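Local atomic coordinates of CD180 antigen (Mus musculus, PDB entry 3T6Q), a protein that may cooperate with MD-1 and TLR4 in the innate response of B cells to bacterial lipopolysaccharide, leading to NF-kappa-B activation. Residues L56-L62 and S79-T85; Y70-T76 and I94-A100; A106-F112 and T130-L136. All coordinates share one frame; numbering follows the deposited sequence.

Contact 1 of 3, residues L56-L62 and S79-T85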
loop_
_atom_site.group_PDB
_atom_site.type_symbol
_atom_site.label_atom_id
_atom_site.label_comp_id
_atom_site.label_asym_id
_atom_site.label_seq_id
_atom_site.Cartn_x
_atom_site.Cartn_y
_atom_site.Cartn_z
ATOM N N LEU A 56 26.923 -14.896 -10.063
ATOM C CA LEU A 56 27.410 -13.506 -10.016
ATOM C C LEU A 56 28.012 -13.193 -8.629
ATOM O O LEU A 56 27.451 -12.442 -7.796
ATOM C CB LEU A 56 26.288 -12.514 -10.415
ATOM C CG LEU A 56 25.711 -12.758 -11.804
ATOM C CD1 LEU A 56 24.678 -11.688 -12.178
ATOM C CD2 LEU A 56 26.791 -12.854 -12.893
ATOM N N ILE A 57 29.179 -13.789 -8.381
ATOM C CA ILE A 57 29.765 -13.782 -7.052
ATOM C C ILE A 57 30.364 -12.409 -6.680
ATOM O O ILE A 57 30.574 -12.119 -5.501
ATOM C CB ILE A 57 30.874 -14.865 -6.921
ATOM C CG1 ILE A 57 31.923 -14.680 -8.022
ATOM C CG2 ILE A 57 30.257 -16.278 -6.917
ATOM C CD1 ILE A 57 33.156 -15.549 -7.826
ATOM N N ASN A 58 30.662 -11.604 -7.696
ATOM C CA ASN A 58 31.347 -10.334 -7.485
ATOM C C ASN A 58 30.428 -9.084 -7.468
ATOM O O ASN A 58 30.939 -7.964 -7.508
ATOM C CB ASN A 58 32.423 -10.154 -8.553
ATOM C CG ASN A 58 33.754 -10.831 -8.183
ATOM O OD1 ASN A 58 33.870 -11.532 -7.191
ATOM N ND2 ASN A 58 34.772 -10.554 -8.968
ATOM N N LEU A 59 29.101 -9.269 -7.427
ATOM C CA LEU A 59 28.165 -8.121 -7.412
ATOM C C LEU A 59 28.424 -7.254 -6.195
ATOM O O LEU A 59 28.506 -7.771 -5.057
ATOM C CB LEU A 59 26.699 -8.587 -7.394
ATOM C CG LEU A 59 26.143 -9.224 -8.674
ATOM C CD1 LEU A 59 24.698 -9.687 -8.501
ATOM C CD2 LEU A 59 26.315 -8.293 -9.878
ATOM N N THR A 60 28.589 -5.947 -6.419
ATOM C CA THR A 60 28.575 -5.002 -5.289
ATOM C C THR A 60 27.293 -4.119 -5.283
ATOM O O THR A 60 26.931 -3.553 -4.260
ATOM C CB THR A 60 29.833 -4.088 -5.307
ATOM O OG1 THR A 60 29.792 -3.260 -6.467
ATOM C CG2 THR A 60 31.139 -4.950 -5.384
ATOM N N PHE A 61 26.639 -4.021 -6.430
ATOM C CA PHE A 61 25.430 -3.187 -6.635
ATOM C C PHE A 61 24.439 -4.024 -7.453
ATOM O O PHE A 61 24.755 -4.451 -8.555
ATOM C CB PHE A 61 25.792 -1.891 -7.431
ATOM C CG PHE A 61 24.592 -0.977 -7.720
ATOM C CD1 PHE A 61 23.817 -1.161 -8.871
ATOM C CD2 PHE A 61 24.226 0.024 -6.822
ATOM C CE1 PHE A 61 22.722 -0.351 -9.139
ATOM C CE2 PHE A 61 23.121 0.837 -7.075
ATOM C CZ PHE A 61 22.374 0.643 -8.234
ATOM N N LEU A 62 23.230 -4.228 -6.946
ATOM C CA LEU A 62 22.211 -4.959 -7.702
ATOM C C LEU A 62 20.863 -4.216 -7.590
ATOM O O LEU A 62 20.330 -4.066 -6.515
ATOM C CB LEU A 62 22.077 -6.388 -7.120
ATOM C CG LEU A 62 20.972 -7.310 -7.693
ATOM C CD1 LEU A 62 21.183 -7.471 -9.171
ATOM C CD2 LEU A 62 20.957 -8.634 -6.944
ATOM N N SER A 79 25.342 -16.010 -2.967
ATOM C CA SER A 79 26.695 -15.803 -3.504
ATOM C C SER A 79 27.156 -14.350 -3.517
ATOM O O SER A 79 28.254 -14.048 -4.031
ATOM C CB SER A 79 26.830 -16.343 -4.926
ATOM O OG SER A 79 26.518 -17.723 -5.016
ATOM N N GLN A 80 26.316 -13.445 -2.999
ATOM C CA GLN A 80 26.572 -11.987 -3.080
ATOM C C GLN A 80 27.275 -11.513 -1.792
ATOM O O GLN A 80 26.814 -10.608 -1.097
ATOM C CB GLN A 80 25.232 -11.231 -3.308
ATOM C CG GLN A 80 24.822 -11.158 -4.771
ATOM C CD GLN A 80 24.391 -12.512 -5.310
ATOM O OE1 GLN A 80 23.385 -13.074 -4.850
ATOM N NE2 GLN A 80 25.109 -13.021 -6.295
ATOM N N HIS A 81 28.408 -12.142 -1.490
ATOM C CA HIS A 81 29.210 -11.863 -0.313
ATOM C C HIS A 81 29.738 -10.435 -0.346
ATOM O O HIS A 81 29.965 -9.827 0.706
ATOM C CB HIS A 81 30.388 -12.887 -0.269
ATOM C CG HIS A 81 29.964 -14.325 0.088
ATOM N ND1 HIS A 81 30.756 -15.172 0.791
ATOM C CD2 HIS A 81 28.793 -15.041 -0.199
ATOM C CE1 HIS A 81 30.124 -16.358 0.974
ATOM N NE2 HIS A 81 28.926 -16.288 0.350
ATOM N N ARG A 82 29.934 -9.887 -1.554
ATOM C CA ARG A 82 30.517 -8.548 -1.692
ATOM C C ARG A 82 29.428 -7.448 -1.877
ATOM O O ARG A 82 29.733 -6.296 -2.124
ATOM C CB ARG A 82 31.558 -8.517 -2.815
ATOM C CG ARG A 82 32.738 -9.494 -2.619
ATOM C CD ARG A 82 34.058 -8.968 -3.193
ATOM N NE ARG A 82 33.930 -8.606 -4.607
ATOM C CZ ARG A 82 34.057 -7.374 -5.118
ATOM N NH1 ARG A 82 34.359 -6.324 -4.347
ATOM N NH2 ARG A 82 33.880 -7.193 -6.427
ATOM N N LEU A 83 28.157 -7.804 -1.730
ATOM C CA LEU A 83 27.064 -6.869 -2.066
ATOM C C LEU A 83 27.056 -5.661 -1.124
ATOM O O LEU A 83 27.057 -5.812 0.104
ATOM C CB LEU A 83 25.723 -7.585 -1.958
ATOM C CG LEU A 83 24.715 -7.484 -3.114
ATOM C CD1 LEU A 83 23.306 -7.546 -2.557
ATOM C CD2 LEU A 83 24.881 -6.346 -4.086
ATOM N N ASP A 84 27.088 -4.471 -1.715
ATOM C CA ASP A 84 27.069 -3.207 -0.955
ATOM C C ASP A 84 25.652 -2.558 -0.946
ATOM O O ASP A 84 25.196 -2.109 0.094
ATOM C CB ASP A 84 28.102 -2.256 -1.575
ATOM C CG ASP A 84 28.254 -0.949 -0.797
ATOM O OD1 ASP A 84 28.564 -0.988 0.409
ATOM O OD2 ASP A 84 28.090 0.130 -1.396
ATOM N N THR A 85 24.981 -2.545 -2.105
ATOM C CA THR A 85 23.647 -1.890 -2.276
ATOM C C THR A 85 22.725 -2.899 -2.924
ATOM O O THR A 85 23.098 -3.529 -3.911
ATOM C CB THR A 85 23.768 -0.641 -3.182
ATOM O OG1 THR A 85 24.574 0.314 -2.492
ATOM C CG2 THR A 85 22.376 0.042 -3.495
HETATM O O HOH W 1 28.918 -10.401 -4.386
#

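Contact 2 of 3, residues Y70-T76 and I94-A100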
loop_
_atom_site.group_PDB
_atom_site.type_symbol
_atom_site.label_atom_id
_atom_site.label_comp_id
_atom_site.label_asym_id
_atom_site.label_seq_id
_atom_site.Cartn_x
_atom_site.Cartn_y
_atom_site.Cartn_z
ATOM N N TYR A 70 7.345 -11.359 -6.535
ATOM C CA TYR A 70 6.398 -11.676 -5.466
ATOM C C TYR A 70 7.028 -12.499 -4.362
ATOM O O TYR A 70 6.539 -12.463 -3.243
ATOM C CB TYR A 70 5.190 -12.450 -6.035
ATOM C CG TYR A 70 4.328 -11.587 -6.953
ATOM C CD1 TYR A 70 3.221 -10.906 -6.450
ATOM C CD2 TYR A 70 4.639 -11.438 -8.312
ATOM C CE1 TYR A 70 2.413 -10.123 -7.284
ATOM C CE2 TYR A 70 3.861 -10.615 -9.149
ATOM C CZ TYR A 70 2.742 -9.970 -8.625
ATOM O OH TYR A 70 1.926 -9.172 -9.432
ATOM N N TRP A 71 8.089 -13.261 -4.659
ATOM C CA TRP A 71 8.658 -14.179 -3.674
ATOM C C TRP A 71 10.158 -14.050 -3.611
ATOM O O TRP A 71 10.802 -14.094 -4.628
ATOM C CB TRP A 71 8.321 -15.648 -4.022
ATOM C CG TRP A 71 6.834 -15.893 -3.998
ATOM C CD1 TRP A 71 5.931 -15.807 -5.074
ATOM C CD2 TRP A 71 5.999 -16.171 -2.817
ATOM N NE1 TRP A 71 4.639 -16.066 -4.649
ATOM C CE2 TRP A 71 4.609 -16.275 -3.306
ATOM C CE3 TRP A 71 6.245 -16.334 -1.467
ATOM C CZ2 TRP A 71 3.555 -16.554 -2.454
ATOM C CZ3 TRP A 71 5.168 -16.622 -0.622
ATOM C CH2 TRP A 71 3.858 -16.725 -1.106
ATOM N N ILE A 72 10.708 -13.991 -2.402
ATOM C CA ILE A 72 12.191 -14.091 -2.218
ATOM C C ILE A 72 12.468 -15.287 -1.298
ATOM O O ILE A 72 12.245 -15.191 -0.088
ATOM C CB ILE A 72 12.786 -12.804 -1.583
ATOM C CG1 ILE A 72 12.271 -11.564 -2.333
ATOM C CG2 ILE A 72 14.336 -12.870 -1.588
ATOM C CD1 ILE A 72 12.900 -10.238 -1.843
ATOM N N HIS A 73 12.915 -16.398 -1.891
ATOM C CA HIS A 73 13.044 -17.680 -1.180
ATOM C C HIS A 73 14.389 -17.847 -0.508
ATOM O O HIS A 73 15.250 -16.963 -0.604
ATOM C CB HIS A 73 12.746 -18.872 -2.115
ATOM C CG HIS A 73 11.282 -18.965 -2.563
ATOM N ND1 HIS A 73 10.248 -18.643 -1.759
ATOM C CD2 HIS A 73 10.725 -19.359 -3.770
ATOM C CE1 HIS A 73 9.090 -18.792 -2.436
ATOM N NE2 HIS A 73 9.383 -19.251 -3.654
ATOM N N GLU A 74 14.567 -18.973 0.191
ATOM C CA GLU A 74 15.786 -19.200 0.998
ATOM C C GLU A 74 17.044 -18.982 0.166
ATOM O O GLU A 74 17.077 -19.281 -1.021
ATOM C CB GLU A 74 15.777 -20.588 1.669
ATOM C CG GLU A 74 15.826 -21.756 0.698
ATOM C CD GLU A 74 15.212 -23.041 1.246
ATOM O OE1 GLU A 74 15.342 -24.072 0.557
ATOM O OE2 GLU A 74 14.587 -23.031 2.329
ATOM N N ASP A 75 18.068 -18.391 0.783
ATOM C CA ASP A 75 19.359 -18.206 0.119
ATOM C C ASP A 75 19.341 -17.558 -1.264
ATOM O O ASP A 75 20.229 -17.814 -2.083
ATOM C CB ASP A 75 20.079 -19.577 0.029
ATOM C CG ASP A 75 20.264 -20.225 1.400
ATOM O OD1 ASP A 75 20.809 -19.553 2.301
ATOM O OD2 ASP A 75 19.855 -21.396 1.593
ATOM N N THR A 76 18.363 -16.676 -1.541
ATOM C CA THR A 76 18.345 -15.991 -2.836
ATOM C C THR A 76 19.695 -15.269 -3.178
ATOM O O THR A 76 20.151 -15.233 -4.357
ATOM C CB THR A 76 17.162 -14.973 -2.898
ATOM O OG1 THR A 76 15.909 -15.695 -2.910
ATOM C CG2 THR A 76 17.261 -14.130 -4.137
ATOM N N ILE A 94 5.285 -10.803 -1.426
ATOM C CA ILE A 94 4.400 -11.553 -0.525
ATOM C C ILE A 94 5.197 -12.092 0.677
ATOM O O ILE A 94 4.703 -12.099 1.794
ATOM C CB ILE A 94 3.715 -12.716 -1.283
ATOM C CG1 ILE A 94 2.890 -12.147 -2.460
ATOM C CG2 ILE A 94 2.808 -13.550 -0.331
ATOM C CD1 ILE A 94 2.463 -13.201 -3.464
ATOM N N PHE A 95 6.418 -12.557 0.442
ATOM C CA PHE A 95 7.192 -13.117 1.561
ATOM C C PHE A 95 8.645 -13.143 1.239
ATOM O O PHE A 95 9.026 -13.372 0.111
ATOM C CB PHE A 95 6.751 -14.564 1.901
ATOM C CG PHE A 95 7.141 -15.028 3.298
ATOM C CD1 PHE A 95 6.418 -14.620 4.413
ATOM C CD2 PHE A 95 8.221 -15.920 3.483
ATOM C CE1 PHE A 95 6.764 -15.066 5.689
ATOM C CE2 PHE A 95 8.574 -16.370 4.754
ATOM C CZ PHE A 95 7.838 -15.933 5.859
ATOM N N MET A 96 9.454 -12.998 2.278
ATOM C CA MET A 96 10.889 -13.010 2.109
ATOM C C MET A 96 11.442 -13.958 3.176
ATOM O O MET A 96 11.168 -13.806 4.385
ATOM C CB MET A 96 11.413 -11.578 2.278
ATOM C CG MET A 96 12.926 -11.497 2.290
ATOM S SD MET A 96 13.406 -9.750 2.314
ATOM C CE MET A 96 15.123 -9.883 1.851
ATOM N N ALA A 97 12.178 -14.960 2.713
ATOM C CA ALA A 97 12.703 -16.011 3.583
ATOM C C ALA A 97 13.714 -15.522 4.617
ATOM O O ALA A 97 14.470 -14.566 4.384
ATOM C CB ALA A 97 13.294 -17.114 2.727
ATOM N N GLU A 98 13.712 -16.187 5.763
ATOM C CA GLU A 98 14.676 -15.946 6.852
ATOM C C GLU A 98 16.110 -15.837 6.330
ATOM O O GLU A 98 16.843 -14.934 6.741
ATOM C CB GLU A 98 14.581 -17.109 7.844
ATOM C CG GLU A 98 14.237 -16.811 9.286
ATOM C CD GLU A 98 13.487 -15.514 9.534
ATOM O OE1 GLU A 98 12.273 -15.388 9.222
ATOM O OE2 GLU A 98 14.127 -14.618 10.112
ATOM N N THR A 99 16.503 -16.751 5.433
ATOM C CA THR A 99 17.886 -16.837 4.918
ATOM C C THR A 99 18.127 -16.108 3.579
ATOM O O THR A 99 19.181 -16.268 2.949
ATOM C CB THR A 99 18.348 -18.318 4.773
ATOM O OG1 THR A 99 17.634 -18.955 3.700
ATOM C CG2 THR A 99 18.112 -19.079 6.042
ATOM N N ALA A 100 17.148 -15.319 3.123
ATOM C CA ALA A 100 17.264 -14.683 1.816
ATOM C C ALA A 100 18.510 -13.814 1.751
ATOM O O ALA A 100 19.218 -13.803 0.726
ATOM C CB ALA A 100 16.017 -13.844 1.505
HETATM O O HOH W 2 18.399 -21.950 3.929
#

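Contact 3 of 3, residues A106-F112 and T130-L136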
loop_
_atom_site.group_PDB
_atom_site.type_symbol
_atom_site.label_atom_id
_atom_site.label_comp_id
_atom_site.label_asym_id
_atom_site.label_seq_id
_atom_site.Cartn_x
_atom_site.Cartn_y
_atom_site.Cartn_z
ATOM N N ALA A 106 28.040 -8.034 4.535
ATOM C CA ALA A 106 28.561 -6.643 4.571
ATOM C C ALA A 106 27.656 -5.628 3.841
ATOM O O ALA A 106 28.108 -4.525 3.506
ATOM C CB ALA A 106 30.000 -6.538 4.035
ATOM N N LEU A 107 26.390 -5.990 3.607
ATOM C CA LEU A 107 25.467 -5.060 2.936
ATOM C C LEU A 107 25.433 -3.707 3.660
ATOM O O LEU A 107 25.336 -3.674 4.880
ATOM C CB LEU A 107 24.059 -5.628 2.916
ATOM C CG LEU A 107 23.134 -4.913 1.909
ATOM C CD1 LEU A 107 23.566 -5.187 0.465
ATOM C CD2 LEU A 107 21.712 -5.296 2.194
ATOM N N LYS A 108 25.484 -2.608 2.911
ATOM C CA LYS A 108 25.421 -1.276 3.544
ATOM C C LYS A 108 24.108 -0.491 3.351
ATOM O O LYS A 108 23.633 0.166 4.293
ATOM C CB LYS A 108 26.631 -0.452 3.165
ATOM C CG LYS A 108 27.929 -1.110 3.688
ATOM C CD LYS A 108 28.981 -0.122 4.121
ATOM C CE LYS A 108 29.405 0.800 2.998
ATOM N NZ LYS A 108 30.188 1.963 3.519
ATOM N N HIS A 109 23.496 -0.632 2.177
ATOM C CA HIS A 109 22.297 0.185 1.828
ATOM C C HIS A 109 21.258 -0.721 1.209
ATOM O O HIS A 109 21.528 -1.454 0.249
ATOM C CB HIS A 109 22.699 1.257 0.823
ATOM C CG HIS A 109 24.004 1.980 1.183
ATOM N ND1 HIS A 109 24.098 2.813 2.229
ATOM C CD2 HIS A 109 25.284 1.920 0.607
ATOM C CE1 HIS A 109 25.380 3.301 2.312
ATOM N NE2 HIS A 109 26.096 2.747 1.315
ATOM N N LEU A 110 20.067 -0.667 1.751
ATOM C CA LEU A 110 19.001 -1.543 1.265
ATOM C C LEU A 110 17.789 -0.657 0.995
ATOM O O LEU A 110 17.402 0.123 1.879
ATOM C CB LEU A 110 18.677 -2.613 2.314
ATOM C CG LEU A 110 17.451 -3.520 2.072
ATOM C CD1 LEU A 110 17.653 -4.319 0.808
ATOM C CD2 LEU A 110 17.235 -4.486 3.223
ATOM N N PHE A 111 17.226 -0.770 -0.212
ATOM C CA PHE A 111 16.005 -0.009 -0.603
ATOM C C PHE A 111 14.832 -0.988 -0.719
ATOM O O PHE A 111 14.867 -1.974 -1.492
ATOM C CB PHE A 111 16.253 0.695 -1.917
ATOM C CG PHE A 111 17.366 1.734 -1.841
ATOM C CD1 PHE A 111 17.066 3.096 -1.705
ATOM C CD2 PHE A 111 18.726 1.335 -1.782
ATOM C CE1 PHE A 111 18.083 4.062 -1.641
ATOM C CE2 PHE A 111 19.752 2.300 -1.665
ATOM C CZ PHE A 111 19.421 3.664 -1.597
ATOM N N PHE A 112 13.826 -0.738 0.081
ATOM C CA PHE A 112 12.630 -1.588 0.142
ATOM C C PHE A 112 11.389 -0.685 -0.004
ATOM O O PHE A 112 10.367 -0.905 0.626
ATOM C CB PHE A 112 12.612 -2.322 1.481
ATOM C CG PHE A 112 12.535 -3.809 1.350
ATOM C CD1 PHE A 112 11.333 -4.475 1.586
ATOM C CD2 PHE A 112 13.674 -4.548 1.013
ATOM C CE1 PHE A 112 11.248 -5.849 1.471
ATOM C CE2 PHE A 112 13.600 -5.940 0.918
ATOM C CZ PHE A 112 12.387 -6.573 1.123
ATOM N N THR A 130 26.430 -4.696 9.526
ATOM C CA THR A 130 27.050 -3.407 9.182
ATOM C C THR A 130 26.123 -2.477 8.358
ATOM O O THR A 130 26.595 -1.607 7.644
ATOM C CB THR A 130 28.440 -3.577 8.482
ATOM O OG1 THR A 130 28.295 -3.933 7.100
ATOM C CG2 THR A 130 29.307 -4.604 9.199
ATOM N N LEU A 131 24.810 -2.661 8.474
ATOM C CA LEU A 131 23.849 -1.899 7.647
ATOM C C LEU A 131 23.986 -0.394 7.957
ATOM O O LEU A 131 23.912 -0.014 9.125
ATOM C CB LEU A 131 22.425 -2.319 8.018
ATOM C CG LEU A 131 21.313 -2.505 6.973
ATOM C CD1 LEU A 131 20.031 -1.818 7.415
ATOM C CD2 LEU A 131 21.678 -2.165 5.554
ATOM N N GLU A 132 24.102 0.426 6.913
ATOM C CA GLU A 132 24.205 1.888 7.025
ATOM C C GLU A 132 22.933 2.672 6.646
ATOM O O GLU A 132 22.649 3.676 7.271
ATOM C CB GLU A 132 25.325 2.400 6.146
ATOM C CG GLU A 132 26.661 1.860 6.584
ATOM C CD GLU A 132 27.813 2.515 5.856
ATOM O OE1 GLU A 132 28.961 2.082 6.088
ATOM O OE2 GLU A 132 27.574 3.455 5.061
ATOM N N SER A 133 22.195 2.206 5.639
ATOM C CA SER A 133 20.995 2.912 5.126
ATOM C C SER A 133 19.863 1.920 4.967
ATOM O O SER A 133 20.058 0.868 4.365
ATOM C CB SER A 133 21.273 3.507 3.747
ATOM O OG SER A 133 22.277 4.481 3.824
ATOM N N LEU A 134 18.669 2.275 5.441
ATOM C CA LEU A 134 17.506 1.459 5.193
ATOM C C LEU A 134 16.370 2.367 4.692
ATOM O O LEU A 134 15.904 3.229 5.458
ATOM C CB LEU A 134 17.078 0.810 6.512
ATOM C CG LEU A 134 16.450 -0.589 6.510
ATOM C CD1 LEU A 134 15.524 -0.826 7.691
ATOM C CD2 LEU A 134 15.882 -1.121 5.200
ATOM N N TYR A 135 15.892 2.152 3.463
ATOM C CA TYR A 135 14.824 2.990 2.885
ATOM C C TYR A 135 13.527 2.173 2.845
ATOM O O TYR A 135 13.447 1.174 2.161
ATOM C CB TYR A 135 15.229 3.411 1.468
ATOM C CG TYR A 135 16.400 4.376 1.480
ATOM C CD1 TYR A 135 16.194 5.764 1.328
ATOM C CD2 TYR A 135 17.690 3.916 1.688
ATOM C CE1 TYR A 135 17.282 6.664 1.343
ATOM C CE2 TYR A 135 18.778 4.803 1.694
ATOM C CZ TYR A 135 18.562 6.165 1.543
ATOM O OH TYR A 135 19.661 7.034 1.551
ATOM N N LEU A 136 12.541 2.624 3.592
ATOM C CA LEU A 136 11.290 1.905 3.787
ATOM C C LEU A 136 10.100 2.773 3.339
ATOM O O LEU A 136 8.995 2.583 3.806
ATOM C CB LEU A 136 11.191 1.602 5.263
ATOM C CG LEU A 136 12.346 0.690 5.815
ATOM C CD1 LEU A 136 12.116 0.477 7.306
ATOM C CD2 LEU A 136 12.376 -0.657 5.100
HETATM O O HOH W 3 25.481 -5.663 6.935
#

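Contact 1 of 3, residues L56-L62 and S79-T85
Two consecutive backbone amides grip the carbonyl oxygen of Thr-60: Asp-84 N lies 2.7 Å from Thr-60 O, and Thr-85 N reaches the same oxygen more nearly in line with its C=O. Leu-62 N then returns a bond to Thr-85 O (3.1 Å), which sets Phe-61 beside Thr-85 as a parallel bridge pair. Their side chains run alongside each other, with CB and CG2 of Thr-85 against the CD2 and CE2 side of the Phe-61 ring. CD2 of Leu-83 packs against the carbonyl of Thr-60 and Leu-62 CB.

The loops ahead of the strands are joined by side chain and water. Gln-80, its chain bent at chi2 (70°), brings NE2 to 2.8 Å from Leu-56 O; the bond lies in the amide plane of Gln-80 but meets the carbonyl from above its plane, and NE2 also bonds Phe-53 O. A water donates to the carbonyls of Ile-57 and Leu-59 and accepts from Arg-82 N. Thr-60 CG2 lies 3.7 Å from Arg-82 NH1, over one face of the guanidinium. Buried leucines, here Leu-59, Leu-62 and Leu-83, where LRR 2 and LRR 3 pair in parallel are characteristic of the leucine-rich repeat solenoid.

Contact 2 of 3, residues Y70-T76 and I94-A100
Ile-94 packs against the indole of Trp-71 at the tight end of this contact. CB of Ile-94 stands over one face of the six-membered ring, 4.0 Å from its centroid and 10° off the normal, a CH-pi contact. Its two branches spread across the same face: CG2 comes within 3.4 Å of Trp-71 CH2, while CD1 lies against NE1, CE2 and CZ2 and also meets CB and CD1 of Tyr-70. Phe-95 CB reaches CZ3 of the same indole at 3.6 Å. With Trp-71 CG beside the backbone N (chi1 -62°), the indole reaches across to Ile-94 and Phe-95.

Three backbone bonds, Ile-94 N to Tyr-70 O, Ile-72 N to Phe-95 O and Ala-97 N to Ile-72 O (2.8 Å), hold the parallel register. On the other side of the strands, Ile-72 CB rests on Met-96 CG, and its CG2 branch meets Ala-100 CB at 3.7 Å.

Around Asp-75 and Thr-99 the contact is polar, bridged by water and more loosely held. Asp-75 N bonds Thr-99 OG1 (3.0 Å) at a bent 137° and Thr-99 O only weakly. A water bridges Asp-75 OD2 and Thr-99 OG1, while Asp-75 OD1 is held by Ser-102 OG. His-73 O takes both N and OG1 of Thr-76 from the same face of its plane, closing the type II turn.

Strand 71-72 is the middle one of a small three-stranded parallel sheet, with strand 47-48 along one edge, touching Trp-71 and Ile-72, and strand 95-96 along the other; the chain of a different protein in the assembly packs on Trp-71, Glu-74, Ile-94 and Phe-95.

Contact 3 of 3, residues A106-F112 and T130-L136
The rings of Phe-111 and Tyr-135 form an offset stack, centroids 4.2 Å apart and planes 11° from parallel. CE1 of Phe-111 lies over one face of the tyrosine ring and Tyr-135 CD2 over one face of the phenylalanine, with 3.4 Å between these two atoms; Leu-110 O sits at the edge of the Tyr-135 ring. Both rings have CG beside the backbone N (chi1 -63° and -68°), which lets them leave neighbouring strands in the same direction. The imidazole of His-109 has CB of the preceding Lys-108 over one face and Ser-133 at the edge, where ND1 and Ser-133 OG share a hydrogen bond of 2.9 Å. The carboxylate of Glu-132 stands nearly perpendicular to this ring.

Lys-108 and Glu-132 run alongside each other. The lysine chain bends at chi2 and chi3 and brings NZ to 2.8 Å from Glu-132 OE1, a salt bridge that meets the carboxylate from above its plane. In the backbone, Lys-108 O receives both Glu-132 N (2.7 Å) and Ser-133 N in its carbonyl plane. Bonds from Leu-110 N to Ser-133 O, Tyr-135 N to Leu-110 O and Phe-112 N to Tyr-135 O continue the pairing.

On the opposite side of the strands, Leu-110 CD2 meets Leu-134 CD2 at 4.1 Å, and Leu-136 CD2 rests on Phe-112 CB. Leucines turned inside, with variable side chains (here His-109, Phe-111, Ser-133 and Tyr-135) on the other face, are characteristic of the parallel strands of successive leucine-rich repeats, here LRR 4 and LRR 5 of a Toll-like receptor family ectodomain.

How the contacts relate
Contacts 1 and 3 belong to the same run of parallel strands, their centres about 13 Å apart. They join directly: Asp-84 O probably accepts hydrogen bonds from Lys-108 N (2.9 Å) and His-109 N, while Thr-85 OG1 packs near His-109 CD2. Contact 2 lies farther from the centre of the chain, in a separate small sheet, with its centre about 17 Å from those of both others. Its segments alternate in sequence with those of contact 1, and both contacts join LRR 2 to LRR 3, at different places in the coil. Met-96 SD touches Phe-112 CZ at 3.5 Å, linking contact 2 to contact 3 through the interior of the solenoid.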